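PDB 4LXR: protein toll from Drosophila melanogaster, which acts as the receptor for the cleaved, active form of spaetzle, signalling in dorsal-ventral patterning of the embryo and in innate immunity. Local coordinates for residues M22-I27 and R39-P44; K45-I50 and V72-M77; I88-D93 and L119-G124. All coordinates share one frame; numbering follows the deposited sequence.

Contact 1: M22-I27 and R39-P44; sequences MSEYEI and RLTIQP
The CD1 methyls of Ile27 and Ile42 meet at 3.6 Å where the two side chains cross at a slant. They sit on the two arms of an antiparallel beta hairpin, strands 24-29 and 38-43, in the cap at the N-terminal end of the leucine-rich repeat ectodomain. Residues 24-27 and 39-43 run antiparallel, at 166°. Ile27 with Leu40 is a hydrogen-bonded pair, and so is Tyr25 with Ile42. Each pair is joined by two backbone bonds. Those of the Ile27 pair are short: Ile27 N to Leu40 O and Leu40 N to Ile27 O are both 2.7 Å.

All four of these side chains point to one face of the hairpin. Phe2 lies on that face, touching Ile27 and Ile42 and meeting the ring of Tyr25 edge-to-face; helix 4-12 also covers Tyr25 and Ile27.

The other face is polar. CG2 of Thr41 packs against Glu24 OE2 at 3.2 Å. The carboxylate of Glu26 approaches the edge of the Arg39 guanidinium, with a weak salt bridge of 3.5 Å from Arg39 NH1 to Glu26 OE2. That same oxygen accepts a bond from the backbone N of Leu16 of a spaetzle chain, so this face takes part in ligand binding.

Gln43 is the last residue of its strand. Its chain bends at chi2 (80°), which turns the amide back toward Ser23. Ser23 OG donates to Gln43 OE1 at 3.2 Å, on a lone pair and in the carbonyl plane, with a C=O...donor angle of 105°. With an alanine here the amide is gone, which would probably leave the Ser23 hydroxyl without its acceptor across the hairpin and CB of Glu24 less covered. Beyond Gln43, the Tyr25 ring presents its edge to Pro44, with Tyr25 CE2 3.9 Å from Pro44 CG.

Contact 2: K45-I50 and V72-M77; sequences KDYVQI and VDRVQM
Val48 packs against Val75 and Val72 on the tight, buried side of this contact. Its CG1 comes within 3.7 Å of Val75 CG2. CD1 of Ile50 rests on CG of Met77 at 4.0 Å. Ile97 closes over Val48, Val72 and Val75.

Val48 N bonds to Arg74 O, Gln76 N to Val48 O, and Ile50 N to Gln76 O at 2.8 Å. Val48 and Ile50 thus alternate with Arg74 and Gln76 in the parallel pairing that stacks successive turns of a leucine-rich repeat solenoid. Strand 47-52 stands at the change of direction: it is antiparallel to the cap strand 38-43 and parallel to strand 74-78. Where the chain turns its corner into this strand, Asp46 and Tyr47 both face Gln43, a classic beta bulge.

The opposite face is polar but still close-packed. Gln49 and Gln76 lie alongside each other with their amides nearly coplanar. Gln49 NE2 donates to Gln76 OE1 at 2.7 Å, in the carbonyl plane. Next to them Arg74 NH1 lies over one face of the Tyr47 ring, offset toward the rim and 3.5 Å from Tyr47 CG, with ring and guanidinium planes 19° apart. Tyr47 reaches this place with CG between its backbone N and carbonyl carbon (chi1 79°). The bend of Arg74 at chi3 brings NH1 there, while the guanidinium face lies on Tyr47 CB.

The loose part is the Asp46 end, where Asp73 N makes weak bonds to Lys45 O and Asp46 O. One water accepts from Arg74 NH2 and donates to Asp46 OD2 at 3.0 Å. A second lies 2.6 Å from Asp46 OD1 and touches Asp73 OD2, between two like charges. Asp73 OD1 has a stronger partner, the backbone N of Gly3 of a spaetzle chain.

Contact 3: I88-D93 and L119-G124; sequences IASILD and LDRLHG
Ala89 and Arg121 bring the two backbones nearest, with their CA atoms 6.1 Å apart. Segment 88-93 is helical. Residues 119-122 form a type II beta turn, in which Leu122 N bonds to Leu119 O at 3.0 Å. A water bridges the backbones, accepting from Ala89 N and donating to Asp120 O.

Ala89 points its CB into the turn, 3.4 Å from Asp120 O and 4.0 Å from Leu122 CG. The same methyl lies over one face of the Arg121 guanidinium. Arg121 bends at chi3 (-62°), which brings NH2 between Ser90 OG and Asp93 OD2. Ser90 OG lies in the guanidinium plane at 2.8 Å from NH2. Asp93 OD2, at 2.7 Å from NH2, is met on the syn side of the carboxylate but tilted out of both planes. Another water accepts from Arg121 NE and donates to Asp93 OD1.

The contact is therefore layered: Leu122 packs on Ala89 and on Leu103 of strand 102-106 at the buried side, and the charged pair sits at the surface. The salt bridge, with its water link, is likely to limit turning of the Arg121 head.

How the contacts relate
The three contacts follow one another along the chain, contact 1 first, at the N-terminal end of the ectodomain. Contacts 1 and 2 have centres 10 Å apart. Their strands lie side by side in the order 24-29, 38-43, 47-52, 74-78, and the two contacts join at strands 38-43 and 47-52, through a probable hydrogen bond from Gln49 N to Thr41 O. Contact 3 is about 13 Å from contact 2 and 21 Å from contact 1, centre to centre. Its helix packs on strand 74-78: Ile88 on Met77 and Leu92 on Val75. Together they lead from the antiparallel cap into the parallel stack and on to helix 88-94. Spaetzle chains reach contacts 1 and 2, but not contact 3.

Contact 1: M22-I27 and R39-P44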
loop_
_atom_site.group_PDB
_atom_site.type_symbol
_atom_site.label_atom_id
_atom_site.label_comp_id
_atom_site.label_asym_id
_atom_site.label_seq_id
_atom_site.Cartn_x
_atom_site.Cartn_y
_atom_site.Cartn_z
ATOM N N MET A 22 -3.552 1.233 33.288
ATOM C CA MET A 22 -3.811 2.507 32.629
ATOM C C MET A 22 -4.623 3.407 33.558
ATOM O O MET A 22 -4.290 3.553 34.734
ATOM C CB MET A 22 -4.496 2.308 31.276
ATOM C CG MET A 22 -3.500 2.029 30.154
ATOM S SD MET A 22 -3.861 0.556 29.177
ATOM C CE MET A 22 -2.374 0.493 28.185
ATOM N N SER A 23 -5.691 3.999 33.049
ATOM C CA SER A 23 -6.500 4.870 33.889
ATOM C C SER A 23 -7.600 4.105 34.636
ATOM O O SER A 23 -8.342 4.686 35.429
ATOM C CB SER A 23 -7.085 6.013 33.059
ATOM O OG SER A 23 -7.498 5.543 31.789
ATOM N N GLU A 24 -7.689 2.799 34.409
ATOM C CA GLU A 24 -8.754 2.009 35.021
ATOM C C GLU A 24 -8.282 1.038 36.103
ATOM O O GLU A 24 -7.104 0.990 36.456
ATOM C CB GLU A 24 -9.532 1.250 33.945
ATOM C CG GLU A 24 -8.739 0.131 33.304
ATOM C CD GLU A 24 -9.387 -0.401 32.046
ATOM O OE1 GLU A 24 -8.924 -1.453 31.545
ATOM O OE2 GLU A 24 -10.363 0.226 31.565
ATOM N N TYR A 25 -9.224 0.266 36.632
ATOM C CA TYR A 25 -8.923 -0.736 37.641
ATOM C C TYR A 25 -9.575 -2.038 37.232
ATOM O O TYR A 25 -10.703 -2.037 36.761
ATOM C CB TYR A 25 -9.450 -0.296 39.010
ATOM C CG TYR A 25 -8.879 1.021 39.480
ATOM C CD1 TYR A 25 -7.655 1.075 40.157
ATOM C CD2 TYR A 25 -9.549 2.214 39.236
ATOM C CE1 TYR A 25 -7.126 2.280 40.582
ATOM C CE2 TYR A 25 -9.027 3.423 39.655
ATOM C CZ TYR A 25 -7.813 3.449 40.328
ATOM O OH TYR A 25 -7.300 4.653 40.747
ATOM N N GLU A 26 -8.865 -3.147 37.384
ATOM C CA GLU A 26 -9.491 -4.439 37.169
ATOM C C GLU A 26 -9.639 -5.164 38.495
ATOM O O GLU A 26 -8.663 -5.383 39.205
ATOM C CB GLU A 26 -8.714 -5.311 36.186
ATOM C CG GLU A 26 -9.496 -6.559 35.781
ATOM C CD GLU A 26 -8.628 -7.670 35.218
ATOM O OE1 GLU A 26 -7.786 -8.221 35.964
ATOM O OE2 GLU A 26 -8.797 -8.003 34.028
ATOM N N ILE A 27 -10.870 -5.527 38.824
ATOM C CA ILE A 27 -11.136 -6.282 40.029
ATOM C C ILE A 27 -11.551 -7.703 39.680
ATOM O O ILE A 27 -12.427 -7.898 38.835
ATOM C CB ILE A 27 -12.238 -5.612 40.835
ATOM C CG1 ILE A 27 -11.804 -4.184 41.187
ATOM C CG2 ILE A 27 -12.544 -6.428 42.078
ATOM C CD1 ILE A 27 -12.839 -3.377 41.911
ATOM N N ARG A 39 -15.409 -10.124 37.107
ATOM C CA ARG A 39 -14.274 -9.327 36.718
ATOM C C ARG A 39 -14.815 -7.943 36.457
ATOM O O ARG A 39 -15.581 -7.745 35.525
ATOM C CB ARG A 39 -13.616 -9.893 35.459
ATOM C CG ARG A 39 -12.316 -9.211 35.101
ATOM C CD ARG A 39 -11.729 -9.765 33.809
ATOM N NE ARG A 39 -11.693 -11.226 33.790
ATOM C CZ ARG A 39 -10.639 -11.954 34.146
ATOM N NH1 ARG A 39 -9.527 -11.363 34.554
ATOM N NH2 ARG A 39 -10.698 -13.279 34.093
ATOM N N LEU A 40 -14.435 -6.989 37.293
ATOM C CA LEU A 40 -14.935 -5.633 37.155
ATOM C C LEU A 40 -13.886 -4.693 36.600
ATOM O O LEU A 40 -12.747 -4.681 37.055
ATOM C CB LEU A 40 -15.431 -5.096 38.497
ATOM C CG LEU A 40 -16.718 -5.672 39.084
ATOM C CD1 LEU A 40 -16.405 -6.869 39.982
ATOM C CD2 LEU A 40 -17.379 -4.584 39.881
ATOM N N THR A 41 -14.280 -3.894 35.618
ATOM C CA THR A 41 -13.405 -2.851 35.108
ATOM C C THR A 41 -14.018 -1.507 35.459
ATOM O O THR A 41 -15.149 -1.197 35.072
ATOM C CB THR A 41 -13.215 -2.959 33.592
ATOM O OG1 THR A 41 -12.671 -4.243 33.272
ATOM C CG2 THR A 41 -12.278 -1.868 33.086
ATOM N N ILE A 42 -13.268 -0.719 36.213
ATOM C CA ILE A 42 -13.747 0.560 36.700
ATOM C C ILE A 42 -12.927 1.698 36.113
ATOM O O ILE A 42 -11.695 1.732 36.244
ATOM C CB ILE A 42 -13.690 0.634 38.239
ATOM C CG1 ILE A 42 -14.445 -0.542 38.861
ATOM C CG2 ILE A 42 -14.241 1.964 38.729
ATOM C CD1 ILE A 42 -14.495 -0.514 40.380
ATOM N N GLN A 43 -13.622 2.608 35.444
ATOM C CA GLN A 43 -13.050 3.862 34.970
ATOM C C GLN A 43 -13.870 4.976 35.628
ATOM O O GLN A 43 -14.946 5.333 35.143
ATOM C CB GLN A 43 -13.119 3.934 33.443
ATOM C CG GLN A 43 -12.613 5.219 32.823
ATOM C CD GLN A 43 -11.107 5.255 32.716
ATOM O OE1 GLN A 43 -10.495 4.378 32.102
ATOM N NE2 GLN A 43 -10.495 6.265 33.321
ATOM N N PRO A 44 -13.366 5.506 36.756
ATOM C CA PRO A 44 -14.072 6.396 37.691
ATOM C C PRO A 44 -14.818 7.535 37.006
ATOM O O PRO A 44 -14.220 8.222 36.182
ATOM C CB PRO A 44 -12.941 6.952 38.556
ATOM C CG PRO A 44 -11.900 5.876 38.532
ATOM C CD PRO A 44 -11.954 5.309 37.144
#

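Contact 2: K45-I50 and V72-M77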
loop_
_atom_site.group_PDB
_atom_site.type_symbol
_atom_site.label_atom_id
_atom_site.label_comp_id
_atom_site.label_asym_id
_atom_site.label_seq_id
_atom_site.Cartn_x
_atom_site.Cartn_y
_atom_site.Cartn_z
ATOM N N LYS A 45 -16.099 7.705 37.350
ATOM C CA LYS A 45 -16.993 8.713 36.760
ATOM C C LYS A 45 -17.455 8.369 35.350
ATOM O O LYS A 45 -18.468 8.894 34.887
ATOM C CB LYS A 45 -16.382 10.124 36.768
ATOM C CG LYS A 45 -16.089 10.686 38.145
ATOM C CD LYS A 45 -15.541 12.107 38.048
ATOM C CE LYS A 45 -15.043 12.613 39.402
ATOM N NZ LYS A 45 -14.324 13.920 39.308
ATOM N N ASP A 46 -16.721 7.494 34.668
ATOM C CA ASP A 46 -17.028 7.178 33.274
ATOM C C ASP A 46 -17.897 5.925 33.142
ATOM O O ASP A 46 -19.060 5.994 32.733
ATOM C CB ASP A 46 -15.738 7.038 32.455
ATOM C CG ASP A 46 -15.996 6.914 30.958
ATOM O OD1 ASP A 46 -17.122 7.211 30.509
ATOM O OD2 ASP A 46 -15.059 6.532 30.223
ATOM N N TYR A 47 -17.333 4.778 33.486
ATOM C CA TYR A 47 -18.082 3.543 33.360
ATOM C C TYR A 47 -17.610 2.451 34.310
ATOM O O TYR A 47 -16.475 2.476 34.814
ATOM C CB TYR A 47 -18.047 3.047 31.918
ATOM C CG TYR A 47 -16.774 2.336 31.525
ATOM C CD1 TYR A 47 -15.641 3.049 31.146
ATOM C CD2 TYR A 47 -16.713 0.944 31.506
ATOM C CE1 TYR A 47 -14.475 2.393 30.769
ATOM C CE2 TYR A 47 -15.553 0.282 31.139
ATOM C CZ TYR A 47 -14.440 1.012 30.776
ATOM O OH TYR A 47 -13.291 0.356 30.405
ATOM N N VAL A 48 -18.498 1.500 34.560
ATOM C CA VAL A 48 -18.130 0.269 35.234
ATOM C C VAL A 48 -18.605 -0.888 34.364
ATOM O O VAL A 48 -19.757 -0.909 33.939
ATOM C CB VAL A 48 -18.729 0.185 36.664
ATOM C CG1 VAL A 48 -20.244 0.431 36.648
ATOM C CG2 VAL A 48 -18.414 -1.157 37.302
ATOM N N GLN A 49 -17.704 -1.817 34.048
ATOM C CA GLN A 49 -18.113 -3.063 33.405
ATOM C C GLN A 49 -18.118 -4.205 34.410
ATOM O O GLN A 49 -17.147 -4.413 35.130
ATOM C CB GLN A 49 -17.227 -3.424 32.205
ATOM C CG GLN A 49 -17.606 -4.774 31.581
ATOM C CD GLN A 49 -16.706 -5.218 30.434
ATOM O OE1 GLN A 49 -15.665 -5.846 30.649
ATOM N NE2 GLN A 49 -17.118 -4.919 29.208
ATOM N N ILE A 50 -19.226 -4.933 34.485
ATOM C CA ILE A 50 -19.248 -6.151 35.273
ATOM C C ILE A 50 -19.293 -7.338 34.323
ATOM O O ILE A 50 -20.269 -7.522 33.600
ATOM C CB ILE A 50 -20.433 -6.196 36.242
ATOM C CG1 ILE A 50 -20.474 -4.923 37.080
ATOM C CG2 ILE A 50 -20.332 -7.411 37.145
ATOM C CD1 ILE A 50 -21.839 -4.622 37.640
ATOM N N VAL A 72 -21.386 7.382 38.134
ATOM C CA VAL A 72 -20.781 6.825 36.939
ATOM C C VAL A 72 -21.780 6.891 35.775
ATOM O O VAL A 72 -22.979 6.720 35.976
ATOM C CB VAL A 72 -20.257 5.394 37.224
ATOM C CG1 VAL A 72 -21.400 4.363 37.226
ATOM C CG2 VAL A 72 -19.183 5.029 36.249
ATOM N N ASP A 73 -21.291 7.181 34.571
ATOM C CA ASP A 73 -22.165 7.438 33.418
ATOM C C ASP A 73 -22.809 6.175 32.841
ATOM O O ASP A 73 -24.015 6.128 32.573
ATOM C CB ASP A 73 -21.387 8.204 32.330
ATOM C CG ASP A 73 -22.074 8.169 30.962
ATOM O OD1 ASP A 73 -23.147 8.785 30.794
ATOM O OD2 ASP A 73 -21.516 7.542 30.037
ATOM N N ARG A 74 -21.993 5.147 32.675
ATOM C CA ARG A 74 -22.400 3.945 31.983
ATOM C C ARG A 74 -22.142 2.700 32.846
ATOM O O ARG A 74 -21.050 2.526 33.392
ATOM C CB ARG A 74 -21.643 3.858 30.651
ATOM C CG ARG A 74 -22.061 2.696 29.769
ATOM C CD ARG A 74 -21.418 2.763 28.384
ATOM N NE ARG A 74 -20.039 2.285 28.399
ATOM C CZ ARG A 74 -18.979 3.051 28.172
ATOM N NH1 ARG A 74 -17.760 2.522 28.210
ATOM N NH2 ARG A 74 -19.138 4.345 27.897
ATOM N N VAL A 75 -23.155 1.846 32.987
ATOM C CA VAL A 75 -22.949 0.532 33.586
ATOM C C VAL A 75 -23.160 -0.493 32.510
ATOM O O VAL A 75 -24.204 -0.501 31.856
ATOM C CB VAL A 75 -23.923 0.220 34.721
ATOM C CG1 VAL A 75 -23.708 -1.213 35.221
ATOM C CG2 VAL A 75 -23.755 1.203 35.843
ATOM N N GLN A 76 -22.165 -1.350 32.306
ATOM C CA GLN A 76 -22.288 -2.398 31.304
ATOM C C GLN A 76 -22.131 -3.742 31.988
ATOM O O GLN A 76 -21.099 -4.003 32.599
ATOM C CB GLN A 76 -21.225 -2.235 30.221
ATOM C CG GLN A 76 -21.298 -3.281 29.122
ATOM C CD GLN A 76 -20.287 -3.049 28.015
ATOM O OE1 GLN A 76 -19.099 -3.350 28.161
ATOM N NE2 GLN A 76 -20.750 -2.511 26.905
ATOM N N MET A 77 -23.148 -4.589 31.874
ATOM C CA MET A 77 -23.144 -5.899 32.517
ATOM C C MET A 77 -23.138 -6.949 31.417
ATOM O O MET A 77 -23.966 -6.903 30.520
ATOM C CB MET A 77 -24.369 -6.073 33.426
ATOM C CG MET A 77 -24.372 -5.155 34.655
ATOM S SD MET A 77 -25.865 -5.282 35.674
ATOM C CE MET A 77 -25.431 -6.746 36.626
HETATM O O HOH W 1 -16.430 4.997 28.018
HETATM O O HOH W 2 -19.251 6.586 29.110
#

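Contact 3: I88-D93 and L119-G124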
loop_
_atom_site.group_PDB
_atom_site.type_symbol
_atom_site.label_atom_id
_atom_site.label_comp_id
_atom_site.label_asym_id
_atom_site.label_seq_id
_atom_site.Cartn_x
_atom_site.Cartn_y
_atom_site.Cartn_z
ATOM N N ILE A 88 -32.310 -5.009 39.310
ATOM C CA ILE A 88 -30.889 -4.886 38.957
ATOM C C ILE A 88 -30.320 -3.738 39.777
ATOM O O ILE A 88 -29.145 -3.762 40.147
ATOM C CB ILE A 88 -30.677 -4.687 37.432
ATOM C CG1 ILE A 88 -31.067 -5.962 36.679
ATOM C CG2 ILE A 88 -29.193 -4.338 37.070
ATOM C CD1 ILE A 88 -31.299 -5.767 35.172
ATOM N N ALA A 89 -31.176 -2.767 40.116
ATOM C CA ALA A 89 -30.749 -1.622 40.927
ATOM C C ALA A 89 -30.147 -2.066 42.264
ATOM O O ALA A 89 -29.273 -1.396 42.806
ATOM C CB ALA A 89 -31.915 -0.660 41.169
ATOM N N SER A 90 -30.620 -3.193 42.795
ATOM C CA SER A 90 -30.068 -3.731 44.034
ATOM C C SER A 90 -28.616 -4.215 43.899
ATOM O O SER A 90 -27.823 -4.069 44.825
ATOM C CB SER A 90 -30.967 -4.838 44.579
ATOM O OG SER A 90 -32.167 -4.280 45.086
ATOM N N ILE A 91 -28.263 -4.792 42.757
ATOM C CA ILE A 91 -26.854 -5.101 42.499
ATOM C C ILE A 91 -26.037 -3.805 42.449
ATOM O O ILE A 91 -24.985 -3.693 43.091
ATOM C CB ILE A 91 -26.663 -5.904 41.195
ATOM C CG1 ILE A 91 -27.206 -7.320 41.373
ATOM C CG2 ILE A 91 -25.189 -5.951 40.805
ATOM C CD1 ILE A 91 -27.699 -7.941 40.088
ATOM N N LEU A 92 -26.549 -2.814 41.722
ATOM C CA LEU A 92 -25.869 -1.525 41.604
ATOM C C LEU A 92 -25.755 -0.788 42.955
ATOM O O LEU A 92 -24.700 -0.193 43.251
ATOM C CB LEU A 92 -26.524 -0.648 40.524
ATOM C CG LEU A 92 -26.719 -1.281 39.136
ATOM C CD1 LEU A 92 -27.130 -0.259 38.083
ATOM C CD2 LEU A 92 -25.496 -2.048 38.674
ATOM N N ASP A 93 -26.812 -0.833 43.773
ATOM C CA ASP A 93 -26.747 -0.261 45.123
ATOM C C ASP A 93 -25.615 -0.905 45.917
ATOM O O ASP A 93 -24.855 -0.217 46.582
ATOM C CB ASP A 93 -28.046 -0.455 45.920
ATOM C CG ASP A 93 -29.252 0.212 45.272
ATOM O OD1 ASP A 93 -29.068 1.146 44.471
ATOM O OD2 ASP A 93 -30.390 -0.211 45.564
ATOM N N LEU A 119 -36.218 -3.501 36.386
ATOM C CA LEU A 119 -35.862 -2.102 36.169
ATOM C C LEU A 119 -36.392 -1.157 37.244
ATOM O O LEU A 119 -36.273 0.057 37.095
ATOM C CB LEU A 119 -36.295 -1.629 34.770
ATOM C CG LEU A 119 -35.572 -2.240 33.563
ATOM C CD1 LEU A 119 -36.225 -1.758 32.283
ATOM C CD2 LEU A 119 -34.061 -1.877 33.555
ATOM N N ASP A 120 -36.978 -1.703 38.317
ATOM C CA ASP A 120 -37.375 -0.881 39.465
ATOM C C ASP A 120 -36.205 0.017 39.913
ATOM O O ASP A 120 -35.048 -0.422 39.912
ATOM C CB ASP A 120 -37.818 -1.755 40.646
ATOM C CG ASP A 120 -39.199 -2.406 40.437
ATOM O OD1 ASP A 120 -39.902 -2.100 39.446
ATOM O OD2 ASP A 120 -39.590 -3.229 41.294
ATOM N N ARG A 121 -36.511 1.267 40.273
ATOM C CA ARG A 121 -35.510 2.263 40.687
ATOM C C ARG A 121 -34.541 2.739 39.576
ATOM O O ARG A 121 -33.676 3.582 39.816
ATOM C CB ARG A 121 -34.750 1.805 41.946
ATOM C CG ARG A 121 -35.670 1.221 43.031
ATOM C CD ARG A 121 -35.007 1.233 44.421
ATOM N NE ARG A 121 -33.786 0.422 44.479
ATOM C CZ ARG A 121 -33.773 -0.897 44.682
ATOM N NH1 ARG A 121 -34.909 -1.572 44.843
ATOM N NH2 ARG A 121 -32.628 -1.549 44.729
ATOM N N LEU A 122 -34.704 2.229 38.358
ATOM C CA LEU A 122 -33.904 2.709 37.233
ATOM C C LEU A 122 -34.697 3.536 36.220
ATOM O O LEU A 122 -34.310 3.622 35.043
ATOM C CB LEU A 122 -33.181 1.544 36.534
ATOM C CG LEU A 122 -32.134 0.921 37.467
ATOM C CD1 LEU A 122 -31.434 -0.278 36.839
ATOM C CD2 LEU A 122 -31.137 1.974 37.877
ATOM N N HIS A 123 -35.796 4.136 36.677
ATOM C CA HIS A 123 -36.661 4.964 35.820
ATOM C C HIS A 123 -35.983 6.270 35.383
ATOM O O HIS A 123 -36.465 6.945 34.478
ATOM C CB HIS A 123 -38.005 5.276 36.515
ATOM C CG HIS A 123 -38.816 4.059 36.834
ATOM N ND1 HIS A 123 -38.447 2.790 36.434
ATOM C CD2 HIS A 123 -39.961 3.910 37.544
ATOM C CE1 HIS A 123 -39.337 1.916 36.874
ATOM N NE2 HIS A 123 -40.264 2.572 37.552
ATOM N N GLY A 124 -34.867 6.613 36.020
ATOM C CA GLY A 124 -34.068 7.765 35.618
ATOM C C GLY A 124 -33.141 7.597 34.414
ATOM O O GLY A 124 -32.551 8.587 33.950
HETATM O O HOH W 3 -33.443 -2.121 38.667
HETATM O O HOH W 4 -35.432 -3.913 46.089
HETATM O O HOH W 5 -31.594 2.201 43.788
#